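Local coordinates for protein alanine racemase (Oenococcus oeni PSU-1, PDB 3HUR) that belongs to the alanine racemase family, two-domain proteins pairing a TIM-type alpha/beta barrel with a C-terminal domain rich in beta strands, at residues Val35-Lys40 with Asp62-Ser67; Leu51-Gln56 with Arg76-Thr81; Leu200-Asn205 with Phe220-Pro225; Leu16-His21 with Glu248-Val253. All blocks are in the same frame, centred on the assembly; numbering follows the deposited sequence.

Contact 1. Residues Val35-Lys40 with Asp62-Ser67; sequences VYAVLK and DALIVS
Ile65 sets CG1 beside its own backbone nitrogen (chi1 -50°) and runs on extended through chi2, which carries CD1 across to the facing strand. There Ile65 CD1 lies 3.8 Å from Val38 CG2 and touches CB of Tyr36 as well. Asp62 turns the same way (chi1 -46°), bringing Asp62 OD2 to within 2.6 Å of Val35 N; the N-H meets that oxygen nearly along the C-O axis, and Arg27 of helix 16-30 forms a salt bridge with the same oxygen. Strands 35-38 and 63-66 are the first two of the TIM-type barrel and run parallel. Just ahead of their ladder, Asp62 N donates to Val35 O at 2.7 Å. The ladder proper runs from Ala37 N to Ala63 O at 2.9 Å, through Ile65 N to Ala37 O at 2.8 Å, to Leu39 N and Ile65 O, also 2.8 Å. Tyr36, Val38, Ala63 and Ile65 share one face, with the Tyr36 ring resting obliquely on the Ala63 methyl and also meeting Phe160. Ala37 and Leu64 point to the other face, under helix 48-57. Beyond the strands, Ser67 OG sits 3.3 Å from Lys40 CG, while Ser67 O is hydrogen-bonded to His7 of the second subunit.

Contact 2. Residues Leu51-Gln56 with Arg76-Thr81; sequences LAKAFQ and RQADLT
This is a helix-to-turn contact on the outer layer of the barrel: Ala52, Lys53 and Gln56, on one side of helix 48-57, meet the turn Ala78-Thr81 that follows helix 69-77. Leu80 is the apolar centre. It reaches over to Ala52, with Leu80 CD2 modelled only 3.3 Å from Ala52 CB, and both side chains also rest on Leu64 of barrel strand 63-66 and on Leu75 of helix 69-77.

Polar side chains flank this patch. Lys53 is extended until its last torsion, where a bend (chi4 -77°) brings Lys53 NZ to Ala78 O at 3.0 Å, nearly in line with the carbonyl bond. Gln56 holds CG opposite its backbone nitrogen (chi1 -167°) and stretches out, crossing the Thr81 side chain at about a right angle. Gln56 OE1 accepts from Thr81 N in a straight bond, although the modelled 2.5 Å is very short and the exact length doubtful. The same oxygen takes a weak bond from Thr81 OG1 and another bond from Leu82 N, so one amide oxygen gathers the start of the segment leading to strand 84-86.

On the helix 69-77 side, Arg76 NH1 donates to Leu80 O at 2.8 Å, approaching from above the carbonyl plane, and Arg76 NE and NH2 bind the carbonyls of His101 and Asp102. The turn itself is a Schellman motif: Asp79, with positive phi, is the C-prime residue, Asp79 N bonds Arg76 O at 2.9 Å, and Leu80 N returns to Leu75 O, ending a barrel helix before the chain turns into the next strand.

Contact 3. Residues Leu200-Asn205 with Phe220-Pro225; sequences LFSMAN and FAAIRP
The polar side-chain bonds centre on Ser202 and Arg224. Ser202 OG stands opposite its own backbone nitrogen (chi1 180°), a rotation that directs the hydroxyl across to the second segment. There Ser202 OG donates to Ala222 O, at a modelled 2.5 Å that is too short to be taken literally. Arg224 bends at chi3 (-95°) and comes at the same oxygen side-on with two nitrogens: Arg224 NE is 2.8 Å from Ser202 OG in a nearly straight bond, and NH2 is 3.2 Å from it, the oxygen lying in the guanidinium plane. NH2 also makes a weak bond to Ser202 O, and it donates to Thr164 O in the loop after strand 157-163. This buried hydroxyl is thus engaged by one acceptor and two donors, which should fix its rotation.

Backbone bonding is sparser. Strands 201-202 and 222-223 are the seventh and eighth of the TIM-type barrel, side by side in its ring. Ala222 N to Phe201 O, at 3.5 Å, is weak, whereas Arg224 N donates to Ala204 O at 3.0 Å. The serine-arginine bonds lie between these two links and bridge the strands where direct backbone pairing is thin.

Apolar contacts gather at Ala204. Ala204 CB is 3.7 Å from CE1 of the Phe220 ring, met obliquely, and 4.1 Å from CG2 of Ile223, which itself sits at the edge of that ring. Just beyond, Asn205 N-caps helix 206-211; its OD1 bonds Thr208 OG1, and a sulfate ion lies close by.

Contact 4. Residues Leu16-His21 with Glu248-Val253; sequences LDAAAH and ERIFSV
His21 and Glu248 lie flat on each other where the barrel domain meets the C-terminal domain, at the junction of the two-domain alanine racemase fold. The imidazole and carboxylate planes are only 2° apart, and Glu248 OE2 sits over one face of the ring, displaced toward its rim. Although Glu248 OE2 is 3.2 Å from His21 NE2, the approach over the face rules out a hydrogen bond; the two groups are stacked. His21 gets there by setting CG opposite its backbone nitrogen (chi1 176°), while the glutamate chain extends toward helix 16-30 and crosses the histidine side chain at about a right angle. The other carboxylate oxygen, Glu248 OE1, turns to the helix and rests 3.2 Å from Ala18 CB. Glu248 is steadied at its backbone too, its N donating to Asn22 OD1 one residue further along the helix.

Ile250 fills the apolar half of the contact, its side chain directed at the small residues Ala18 and Ala19. Asp15 and Ser230 bond its backbone just before strand 251-263 begins. Ile250 CG2 lies against the helix backbone between Ala18 and Ala19, 3.9 Å from Ala18 CB, while Ile250 CD1 is 3.7 Å from Ala19 CB.

How the contacts relate
From the N terminus, helix 16-30 opens contact 4, whose loop closes only at residues 248-253 and encloses the other three contacts. Within it, contacts 1 and 2 cross: strand 34-38 opens contact 1 and helix 48-57 contact 2, then contact 1 closes at 62-67 and contact 2 at 76-81. They also touch, Leu64 CD1 meeting Ala52 CB at 3.7 Å, where the barrel wall packs against its helical layer. Contact 3 follows in series, closing at 220-225, and joins the last two strands; it meets contact 1 through Tyr36 and Val38, which bond Ile223 and Pro225 and close the barrel. Leu51 packs on Leu16 and Ala19, linking contact 2 to contact 4 and the domain junction.

Contact 1. Residues Val35-Lys40 with Asp62-Ser67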
loop_
_atom_site.group_PDB
_atom_site.type_symbol
_atom_site.label_atom_id
_atom_site.label_comp_id
_atom_site.label_asym_id
_atom_site.label_seq_id
_atom_site.Cartn_x
_atom_site.Cartn_y
_atom_site.Cartn_z
ATOM N N VAL A 35 -7.817 -20.690 35.409
ATOM C CA VAL A 35 -7.612 -20.133 34.058
ATOM C C VAL A 35 -7.396 -18.633 34.176
ATOM O O VAL A 35 -8.247 -17.950 34.723
ATOM C CB VAL A 35 -8.780 -20.411 33.134
ATOM C CG1 VAL A 35 -8.630 -19.641 31.818
ATOM C CG2 VAL A 35 -8.865 -21.862 32.873
ATOM N N TYR A 36 -6.225 -18.180 33.726
ATOM C CA TYR A 36 -5.840 -16.787 33.620
ATOM C C TYR A 36 -5.953 -16.334 32.157
ATOM O O TYR A 36 -5.157 -16.760 31.309
ATOM C CB TYR A 36 -4.384 -16.609 34.024
ATOM C CG TYR A 36 -4.028 -17.077 35.407
ATOM C CD1 TYR A 36 -2.702 -17.169 35.796
ATOM C CD2 TYR A 36 -5.008 -17.424 36.337
ATOM C CE1 TYR A 36 -2.360 -17.585 37.050
ATOM C CE2 TYR A 36 -4.667 -17.839 37.589
ATOM C CZ TYR A 36 -3.346 -17.927 37.938
ATOM O OH TYR A 36 -3.022 -18.325 39.204
ATOM N N ALA A 37 -6.921 -15.463 31.872
ATOM C CA ALA A 37 -7.227 -15.029 30.496
ATOM C C ALA A 37 -6.266 -13.938 30.135
ATOM O O ALA A 37 -6.191 -12.946 30.852
ATOM C CB ALA A 37 -8.622 -14.517 30.426
ATOM N N VAL A 38 -5.475 -14.148 29.079
ATOM C CA VAL A 38 -4.524 -13.152 28.655
ATOM C C VAL A 38 -5.230 -12.264 27.615
ATOM O O VAL A 38 -5.743 -12.732 26.623
ATOM C CB VAL A 38 -3.204 -13.784 28.099
ATOM C CG1 VAL A 38 -2.209 -12.701 27.696
ATOM C CG2 VAL A 38 -2.531 -14.710 29.122
ATOM N N LEU A 39 -5.218 -10.969 27.872
ATOM C CA LEU A 39 -5.868 -10.001 27.063
ATOM C C LEU A 39 -4.872 -8.926 26.687
ATOM O O LEU A 39 -4.822 -7.873 27.307
ATOM C CB LEU A 39 -6.972 -9.370 27.885
ATOM C CG LEU A 39 -8.159 -10.298 28.124
ATOM C CD1 LEU A 39 -9.197 -9.498 28.850
ATOM C CD2 LEU A 39 -8.721 -10.876 26.783
ATOM N N LYS A 40 -4.059 -9.150 25.676
ATOM C CA LYS A 40 -3.137 -8.115 25.276
ATOM C C LYS A 40 -3.725 -7.371 24.090
ATOM O O LYS A 40 -4.591 -7.895 23.379
ATOM C CB LYS A 40 -1.808 -8.724 24.918
ATOM C CG LYS A 40 -1.199 -9.598 26.001
ATOM C CD LYS A 40 0.031 -10.248 25.447
ATOM C CE LYS A 40 0.870 -11.005 26.471
ATOM N NZ LYS A 40 2.016 -11.575 25.691
ATOM N N ASP A 62 -10.260 -17.029 36.191
ATOM C CA ASP A 62 -9.993 -16.719 37.592
ATOM C C ASP A 62 -9.041 -15.539 37.783
ATOM O O ASP A 62 -8.869 -15.020 38.906
ATOM C CB ASP A 62 -9.386 -17.957 38.278
ATOM C CG ASP A 62 -10.145 -19.232 37.933
ATOM O OD1 ASP A 62 -11.276 -19.423 38.448
ATOM O OD2 ASP A 62 -9.643 -19.997 37.091
ATOM N N ALA A 63 -8.345 -15.168 36.718
ATOM C CA ALA A 63 -7.631 -13.889 36.681
ATOM C C ALA A 63 -7.517 -13.364 35.242
ATOM O O ALA A 63 -7.878 -14.023 34.260
ATOM C CB ALA A 63 -6.302 -14.023 37.286
ATOM N N LEU A 64 -6.996 -12.168 35.134
ATOM C CA LEU A 64 -6.821 -11.533 33.847
ATOM C C LEU A 64 -5.394 -11.074 33.788
ATOM O O LEU A 64 -4.901 -10.539 34.764
ATOM C CB LEU A 64 -7.740 -10.306 33.726
ATOM C CG LEU A 64 -9.223 -10.562 33.961
ATOM C CD1 LEU A 64 -9.983 -9.222 34.061
ATOM C CD2 LEU A 64 -9.759 -11.446 32.881
ATOM N N ILE A 65 -4.741 -11.279 32.646
ATOM C CA ILE A 65 -3.361 -10.770 32.426
ATOM C C ILE A 65 -3.385 -9.740 31.273
ATOM O O ILE A 65 -4.008 -9.972 30.229
ATOM C CB ILE A 65 -2.387 -11.928 32.049
ATOM C CG1 ILE A 65 -2.515 -13.100 33.039
ATOM C CG2 ILE A 65 -0.977 -11.430 32.006
ATOM C CD1 ILE A 65 -1.603 -14.399 32.758
ATOM N N VAL A 66 -2.719 -8.614 31.485
ATOM C CA VAL A 66 -2.651 -7.534 30.527
ATOM C C VAL A 66 -1.211 -7.002 30.481
ATOM O O VAL A 66 -0.382 -7.421 31.311
ATOM C CB VAL A 66 -3.667 -6.385 30.845
ATOM C CG1 VAL A 66 -5.129 -6.915 30.908
ATOM C CG2 VAL A 66 -3.296 -5.694 32.063
ATOM N N SER A 67 -0.928 -6.109 29.508
ATOM C CA SER A 67 0.459 -5.673 29.168
ATOM C C SER A 67 0.878 -4.317 29.716
ATOM O O SER A 67 2.014 -3.931 29.614
ATOM C CB SER A 67 0.623 -5.599 27.645
ATOM O OG SER A 67 -0.071 -6.690 27.005
#

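Contact 2. Residues Leu51-Gln56 with Arg76-Thr81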
loop_
_atom_site.group_PDB
_atom_site.type_symbol
_atom_site.label_atom_id
_atom_site.label_comp_id
_atom_site.label_asym_id
_atom_site.label_seq_id
_atom_site.Cartn_x
_atom_site.Cartn_y
_atom_site.Cartn_z
ATOM N N LEU A 51 -14.697 -8.506 26.886
ATOM C CA LEU A 51 -14.167 -9.862 27.062
ATOM C C LEU A 51 -13.978 -10.183 28.591
ATOM O O LEU A 51 -14.530 -11.139 29.096
ATOM C CB LEU A 51 -12.864 -10.033 26.262
ATOM C CG LEU A 51 -12.977 -10.288 24.745
ATOM C CD1 LEU A 51 -11.603 -10.215 24.090
ATOM C CD2 LEU A 51 -13.662 -11.603 24.432
ATOM N N ALA A 52 -13.285 -9.317 29.310
ATOM C CA ALA A 52 -13.114 -9.493 30.741
ATOM C C ALA A 52 -14.432 -9.594 31.512
ATOM O O ALA A 52 -14.582 -10.492 32.326
ATOM C CB ALA A 52 -12.286 -8.423 31.302
ATOM N N LYS A 53 -15.377 -8.696 31.274
ATOM C CA LYS A 53 -16.673 -8.784 31.913
ATOM C C LYS A 53 -17.355 -10.105 31.588
ATOM O O LYS A 53 -17.952 -10.710 32.456
ATOM C CB LYS A 53 -17.606 -7.673 31.455
ATOM C CG LYS A 53 -17.307 -6.327 32.017
ATOM C CD LYS A 53 -18.272 -5.323 31.408
ATOM C CE LYS A 53 -18.123 -3.933 32.010
ATOM N NZ LYS A 53 -18.765 -3.831 33.371
ATOM N N ALA A 54 -17.324 -10.529 30.334
ATOM C CA ALA A 54 -17.896 -11.825 29.990
ATOM C C ALA A 54 -17.203 -12.960 30.786
ATOM O O ALA A 54 -17.850 -13.910 31.194
ATOM C CB ALA A 54 -17.782 -12.087 28.521
ATOM N N PHE A 55 -15.900 -12.867 31.010
ATOM C CA PHE A 55 -15.249 -13.946 31.722
ATOM C C PHE A 55 -15.567 -13.924 33.225
ATOM O O PHE A 55 -15.587 -14.995 33.841
ATOM C CB PHE A 55 -13.732 -13.924 31.536
ATOM C CG PHE A 55 -13.272 -14.033 30.114
ATOM C CD1 PHE A 55 -13.988 -14.711 29.185
ATOM C CD2 PHE A 55 -12.092 -13.436 29.720
ATOM C CE1 PHE A 55 -13.528 -14.799 27.886
ATOM C CE2 PHE A 55 -11.638 -13.525 28.445
ATOM C CZ PHE A 55 -12.354 -14.192 27.523
ATOM N N GLN A 56 -15.763 -12.730 33.806
ATOM C CA GLN A 56 -16.079 -12.586 35.259
ATOM C C GLN A 56 -17.478 -13.118 35.573
ATOM O O GLN A 56 -17.698 -13.766 36.578
ATOM C CB GLN A 56 -15.993 -11.124 35.721
ATOM C CG GLN A 56 -15.997 -10.951 37.226
ATOM C CD GLN A 56 -15.745 -9.508 37.680
ATOM O OE1 GLN A 56 -14.622 -9.134 38.009
ATOM N NE2 GLN A 56 -16.787 -8.699 37.695
ATOM N N ARG A 76 -10.267 -1.850 36.181
ATOM C CA ARG A 76 -10.760 -1.649 37.559
ATOM C C ARG A 76 -11.906 -0.663 37.569
ATOM O O ARG A 76 -12.943 -0.932 38.150
ATOM C CB ARG A 76 -9.649 -1.175 38.511
ATOM C CG ARG A 76 -8.663 -2.241 38.865
ATOM C CD ARG A 76 -9.322 -3.322 39.723
ATOM N NE ARG A 76 -8.370 -4.380 40.097
ATOM C CZ ARG A 76 -8.658 -5.664 40.063
ATOM N NH1 ARG A 76 -9.844 -6.067 39.670
ATOM N NH2 ARG A 76 -7.757 -6.564 40.378
ATOM N N GLN A 77 -11.703 0.468 36.890
ATOM C CA GLN A 77 -12.761 1.417 36.628
ATOM C C GLN A 77 -14.012 0.789 36.048
ATOM O O GLN A 77 -15.102 1.287 36.308
ATOM C CB GLN A 77 -12.319 2.466 35.624
ATOM C CG GLN A 77 -11.517 3.615 36.180
ATOM C CD GLN A 77 -11.590 4.843 35.259
ATOM O OE1 GLN A 77 -11.833 4.721 34.034
ATOM N NE2 GLN A 77 -11.384 6.023 35.840
ATOM N N ALA A 78 -13.878 -0.249 35.223
ATOM C CA ALA A 78 -15.063 -0.875 34.597
ATOM C C ALA A 78 -15.713 -1.917 35.478
ATOM O O ALA A 78 -16.581 -2.661 35.007
ATOM C CB ALA A 78 -14.712 -1.457 33.274
ATOM N N ASP A 79 -15.271 -1.978 36.745
ATOM C CA ASP A 79 -15.831 -2.843 37.817
ATOM C C ASP A 79 -15.469 -4.301 37.672
ATOM O O ASP A 79 -16.166 -5.183 38.166
ATOM C CB ASP A 79 -17.356 -2.689 37.967
ATOM C CG ASP A 79 -17.768 -1.291 38.433
ATOM O OD1 ASP A 79 -17.051 -0.659 39.266
ATOM O OD2 ASP A 79 -18.829 -0.818 37.960
ATOM N N LEU A 80 -14.355 -4.574 37.015
ATOM C CA LEU A 80 -13.796 -5.915 37.071
ATOM C C LEU A 80 -13.119 -6.120 38.414
ATOM O O LEU A 80 -12.346 -5.249 38.862
ATOM C CB LEU A 80 -12.835 -6.117 35.906
ATOM C CG LEU A 80 -13.750 -6.347 34.712
ATOM C CD1 LEU A 80 -13.528 -5.306 33.627
ATOM C CD2 LEU A 80 -13.668 -7.795 34.255
ATOM N N THR A 81 -13.425 -7.247 39.060
ATOM C CA THR A 81 -12.952 -7.496 40.419
ATOM C C THR A 81 -11.973 -8.642 40.511
ATOM O O THR A 81 -11.297 -8.782 41.535
ATOM C CB THR A 81 -14.120 -7.790 41.379
ATOM O OG1 THR A 81 -14.946 -8.822 40.827
ATOM C CG2 THR A 81 -14.958 -6.528 41.598
#

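Contact 3. Residues Leu200-Asn205 with Phe220-Pro225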
loop_
_atom_site.group_PDB
_atom_site.type_symbol
_atom_site.label_atom_id
_atom_site.label_comp_id
_atom_site.label_asym_id
_atom_site.label_seq_id
_atom_site.Cartn_x
_atom_site.Cartn_y
_atom_site.Cartn_z
ATOM N N LEU A 200 0.978 -23.323 42.609
ATOM C CA LEU A 200 1.385 -22.036 42.081
ATOM C C LEU A 200 2.029 -22.104 40.655
ATOM O O LEU A 200 2.377 -21.076 40.048
ATOM C CB LEU A 200 2.389 -21.420 43.057
ATOM C CG LEU A 200 1.933 -21.175 44.509
ATOM C CD1 LEU A 200 3.099 -20.622 45.370
ATOM C CD2 LEU A 200 0.717 -20.190 44.593
ATOM N N PHE A 201 2.211 -23.304 40.113
ATOM C CA PHE A 201 2.942 -23.418 38.876
ATOM C C PHE A 201 2.080 -23.017 37.699
ATOM O O PHE A 201 0.941 -23.415 37.594
ATOM C CB PHE A 201 3.487 -24.832 38.683
ATOM C CG PHE A 201 4.674 -25.177 39.574
ATOM C CD1 PHE A 201 5.609 -24.217 39.943
ATOM C CD2 PHE A 201 4.852 -26.483 40.013
ATOM C CE1 PHE A 201 6.685 -24.547 40.753
ATOM C CE2 PHE A 201 5.938 -26.842 40.826
ATOM C CZ PHE A 201 6.851 -25.873 41.197
ATOM N N SER A 202 2.618 -22.206 36.810
ATOM C CA SER A 202 1.927 -21.917 35.578
ATOM C C SER A 202 2.883 -22.062 34.445
ATOM O O SER A 202 3.852 -21.314 34.355
ATOM C CB SER A 202 1.336 -20.492 35.549
ATOM O OG SER A 202 0.668 -20.281 34.310
ATOM N N MET A 203 2.558 -22.978 33.543
ATOM C CA MET A 203 3.481 -23.357 32.502
ATOM C C MET A 203 2.966 -23.108 31.089
ATOM O O MET A 203 3.785 -22.903 30.196
ATOM C CB MET A 203 3.864 -24.876 32.677
ATOM C CG MET A 203 4.743 -25.145 33.943
ATOM S SD MET A 203 5.315 -26.843 34.219
ATOM C CE MET A 203 6.611 -26.913 33.054
ATOM N N ALA A 204 1.637 -23.139 30.893
ATOM C CA ALA A 204 1.031 -23.311 29.565
ATOM C C ALA A 204 0.465 -22.037 28.936
ATOM O O ALA A 204 -0.575 -21.524 29.378
ATOM C CB ALA A 204 -0.057 -24.335 29.652
ATOM N N ASN A 205 1.124 -21.561 27.873
ATOM C CA ASN A 205 0.533 -20.542 26.966
ATOM C C ASN A 205 -0.424 -21.249 26.045
ATOM O O ASN A 205 -0.758 -22.403 26.289
ATOM C CB ASN A 205 1.599 -19.785 26.180
ATOM C CG ASN A 205 2.352 -20.673 25.210
ATOM O OD1 ASN A 205 1.929 -21.805 24.904
ATOM N ND2 ASN A 205 3.484 -20.166 24.715
ATOM N N PHE A 220 -0.746 -28.019 34.295
ATOM C CA PHE A 220 -1.848 -27.206 33.870
ATOM C C PHE A 220 -2.554 -26.622 35.074
ATOM O O PHE A 220 -3.710 -26.204 35.013
ATOM C CB PHE A 220 -2.724 -28.048 32.971
ATOM C CG PHE A 220 -2.003 -28.467 31.729
ATOM C CD1 PHE A 220 -1.780 -27.541 30.710
ATOM C CD2 PHE A 220 -1.462 -29.736 31.617
ATOM C CE1 PHE A 220 -1.077 -27.882 29.572
ATOM C CE2 PHE A 220 -0.759 -30.100 30.479
ATOM C CZ PHE A 220 -0.568 -29.162 29.444
ATOM N N ALA A 221 -1.811 -26.523 36.167
ATOM C CA ALA A 221 -2.379 -25.977 37.389
ATOM C C ALA A 221 -3.105 -24.643 37.056
ATOM O O ALA A 221 -4.313 -24.512 37.296
ATOM C CB ALA A 221 -1.282 -25.784 38.448
ATOM N N ALA A 222 -2.352 -23.697 36.482
ATOM C CA ALA A 222 -2.880 -22.413 36.005
ATOM C C ALA A 222 -2.423 -22.188 34.571
ATOM O O ALA A 222 -1.228 -21.904 34.307
ATOM C CB ALA A 222 -2.407 -21.269 36.869
ATOM N N ILE A 223 -3.383 -22.326 33.659
ATOM C CA ILE A 223 -3.159 -22.037 32.256
ATOM C C ILE A 223 -3.399 -20.549 31.923
ATOM O O ILE A 223 -4.100 -19.847 32.645
ATOM C CB ILE A 223 -3.980 -22.961 31.356
ATOM C CG1 ILE A 223 -5.486 -22.726 31.478
ATOM C CG2 ILE A 223 -3.637 -24.420 31.658
ATOM C CD1 ILE A 223 -6.315 -23.508 30.386
ATOM N N ARG A 224 -2.755 -20.096 30.846
ATOM C CA ARG A 224 -2.711 -18.688 30.433
ATOM C C ARG A 224 -3.101 -18.504 28.979
ATOM O O ARG A 224 -2.307 -18.059 28.181
ATOM C CB ARG A 224 -1.303 -18.166 30.628
ATOM C CG ARG A 224 -1.010 -17.868 32.050
ATOM C CD ARG A 224 0.333 -17.163 32.147
ATOM N NE ARG A 224 1.254 -18.235 32.421
ATOM C CZ ARG A 224 2.394 -18.500 31.815
ATOM N NH1 ARG A 224 2.947 -17.726 30.911
ATOM N NH2 ARG A 224 3.009 -19.574 32.218
ATOM N N PRO A 225 -4.324 -18.874 28.612
ATOM C CA PRO A 225 -4.743 -18.737 27.221
ATOM C C PRO A 225 -4.880 -17.282 26.794
ATOM O O PRO A 225 -5.528 -16.512 27.471
ATOM C CB PRO A 225 -6.092 -19.419 27.205
ATOM C CG PRO A 225 -6.529 -19.407 28.576
ATOM C CD PRO A 225 -5.358 -19.528 29.409
#

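Contact 4. Residues Leu16-His21 with Glu248-Val253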
loop_
_atom_site.group_PDB
_atom_site.type_symbol
_atom_site.label_atom_id
_atom_site.label_comp_id
_atom_site.label_asym_id
_atom_site.label_seq_id
_atom_site.Cartn_x
_atom_site.Cartn_y
_atom_site.Cartn_z
ATOM N N LEU A 16 -19.551 -12.942 22.532
ATOM C CA LEU A 16 -18.865 -13.112 23.809
ATOM C C LEU A 16 -19.147 -14.436 24.421
ATOM O O LEU A 16 -18.339 -14.901 25.217
ATOM C CB LEU A 16 -19.227 -12.012 24.804
ATOM C CG LEU A 16 -18.733 -10.603 24.439
ATOM C CD1 LEU A 16 -19.304 -9.526 25.364
ATOM C CD2 LEU A 16 -17.204 -10.575 24.425
ATOM N N ASP A 17 -20.273 -15.049 24.048
ATOM C CA ASP A 17 -20.599 -16.408 24.502
ATOM C C ASP A 17 -19.540 -17.377 23.991
ATOM O O ASP A 17 -19.106 -18.268 24.712
ATOM C CB ASP A 17 -21.943 -16.921 23.958
ATOM C CG ASP A 17 -23.164 -16.287 24.632
ATOM O OD1 ASP A 17 -23.245 -16.197 25.878
ATOM O OD2 ASP A 17 -24.087 -15.912 23.884
ATOM N N ALA A 18 -19.168 -17.209 22.729
ATOM C CA ALA A 18 -18.198 -18.066 22.098
ATOM C C ALA A 18 -16.836 -17.857 22.723
ATOM O O ALA A 18 -16.098 -18.820 22.922
ATOM C CB ALA A 18 -18.165 -17.843 20.575
ATOM N N ALA A 19 -16.505 -16.631 23.109
ATOM C CA ALA A 19 -15.236 -16.442 23.808
ATOM C C ALA A 19 -15.229 -17.215 25.152
ATOM O O ALA A 19 -14.202 -17.774 25.560
ATOM C CB ALA A 19 -14.913 -14.926 24.036
ATOM N N ALA A 20 -16.372 -17.219 25.833
ATOM C CA ALA A 20 -16.479 -17.848 27.137
ATOM C C ALA A 20 -16.284 -19.325 26.928
ATOM O O ALA A 20 -15.463 -19.970 27.580
ATOM C CB ALA A 20 -17.814 -17.587 27.758
ATOM N N HIS A 21 -17.036 -19.825 25.967
ATOM C CA HIS A 21 -17.003 -21.186 25.565
ATOM C C HIS A 21 -15.581 -21.643 25.276
ATOM O O HIS A 21 -15.193 -22.736 25.672
ATOM C CB HIS A 21 -17.900 -21.330 24.340
ATOM C CG HIS A 21 -17.897 -22.691 23.736
ATOM N ND1 HIS A 21 -18.775 -23.683 24.129
ATOM C CD2 HIS A 21 -17.156 -23.214 22.729
ATOM C CE1 HIS A 21 -18.555 -24.769 23.409
ATOM N NE2 HIS A 21 -17.583 -24.509 22.546
ATOM N N GLU A 248 -14.254 -22.133 18.978
ATOM C CA GLU A 248 -15.106 -21.362 18.041
ATOM C C GLU A 248 -14.372 -20.077 17.628
ATOM O O GLU A 248 -13.803 -19.402 18.475
ATOM C CB GLU A 248 -16.445 -21.024 18.728
ATOM C CG GLU A 248 -17.477 -22.159 18.719
ATOM C CD GLU A 248 -18.524 -22.086 19.861
ATOM O OE1 GLU A 248 -18.688 -21.029 20.510
ATOM O OE2 GLU A 248 -19.214 -23.114 20.113
ATOM N N ARG A 249 -14.377 -19.742 16.341
ATOM C CA ARG A 249 -13.968 -18.382 15.878
ATOM C C ARG A 249 -15.022 -17.403 16.385
ATOM O O ARG A 249 -16.186 -17.594 16.126
ATOM C CB ARG A 249 -13.822 -18.294 14.349
ATOM C CG ARG A 249 -13.388 -16.882 13.821
ATOM C CD ARG A 249 -13.221 -16.796 12.263
ATOM N NE ARG A 249 -14.139 -17.696 11.558
ATOM C CZ ARG A 249 -15.422 -17.426 11.259
ATOM N NH1 ARG A 249 -15.993 -16.246 11.565
ATOM N NH2 ARG A 249 -16.150 -18.355 10.634
ATOM N N ILE A 250 -14.623 -16.387 17.153
ATOM C CA ILE A 250 -15.591 -15.556 17.847
ATOM C C ILE A 250 -15.977 -14.297 17.089
ATOM O O ILE A 250 -16.958 -13.644 17.433
ATOM C CB ILE A 250 -15.133 -15.193 19.304
ATOM C CG1 ILE A 250 -14.094 -14.067 19.343
ATOM C CG2 ILE A 250 -14.567 -16.420 20.000
ATOM C CD1 ILE A 250 -13.725 -13.692 20.745
ATOM N N PHE A 251 -15.241 -13.959 16.052
ATOM C CA PHE A 251 -15.435 -12.661 15.399
ATOM C C PHE A 251 -15.847 -12.885 13.953
ATOM O O PHE A 251 -15.559 -13.927 13.405
ATOM C CB PHE A 251 -14.149 -11.830 15.448
ATOM C CG PHE A 251 -12.993 -12.522 14.824
ATOM C CD1 PHE A 251 -12.711 -12.354 13.505
ATOM C CD2 PHE A 251 -12.245 -13.420 15.556
ATOM C CE1 PHE A 251 -11.651 -13.039 12.904
ATOM C CE2 PHE A 251 -11.198 -14.114 14.976
ATOM C CZ PHE A 251 -10.892 -13.931 13.644
ATOM N N SER A 252 -16.515 -11.885 13.374
ATOM C CA SER A 252 -16.885 -11.810 11.980
ATOM C C SER A 252 -16.776 -10.358 11.557
ATOM O O SER A 252 -16.913 -9.436 12.391
ATOM C CB SER A 252 -18.330 -12.163 11.823
ATOM O OG SER A 252 -18.576 -13.532 12.048
ATOM N N VAL A 253 -16.529 -10.145 10.265
ATOM C CA VAL A 253 -16.675 -8.834 9.694
ATOM C C VAL A 253 -18.031 -8.901 8.976
ATOM O O VAL A 253 -18.317 -9.852 8.234
ATOM C CB VAL A 253 -15.531 -8.437 8.767
ATOM C CG1 VAL A 253 -15.804 -7.033 8.164
ATOM C CG2 VAL A 253 -14.209 -8.439 9.497
#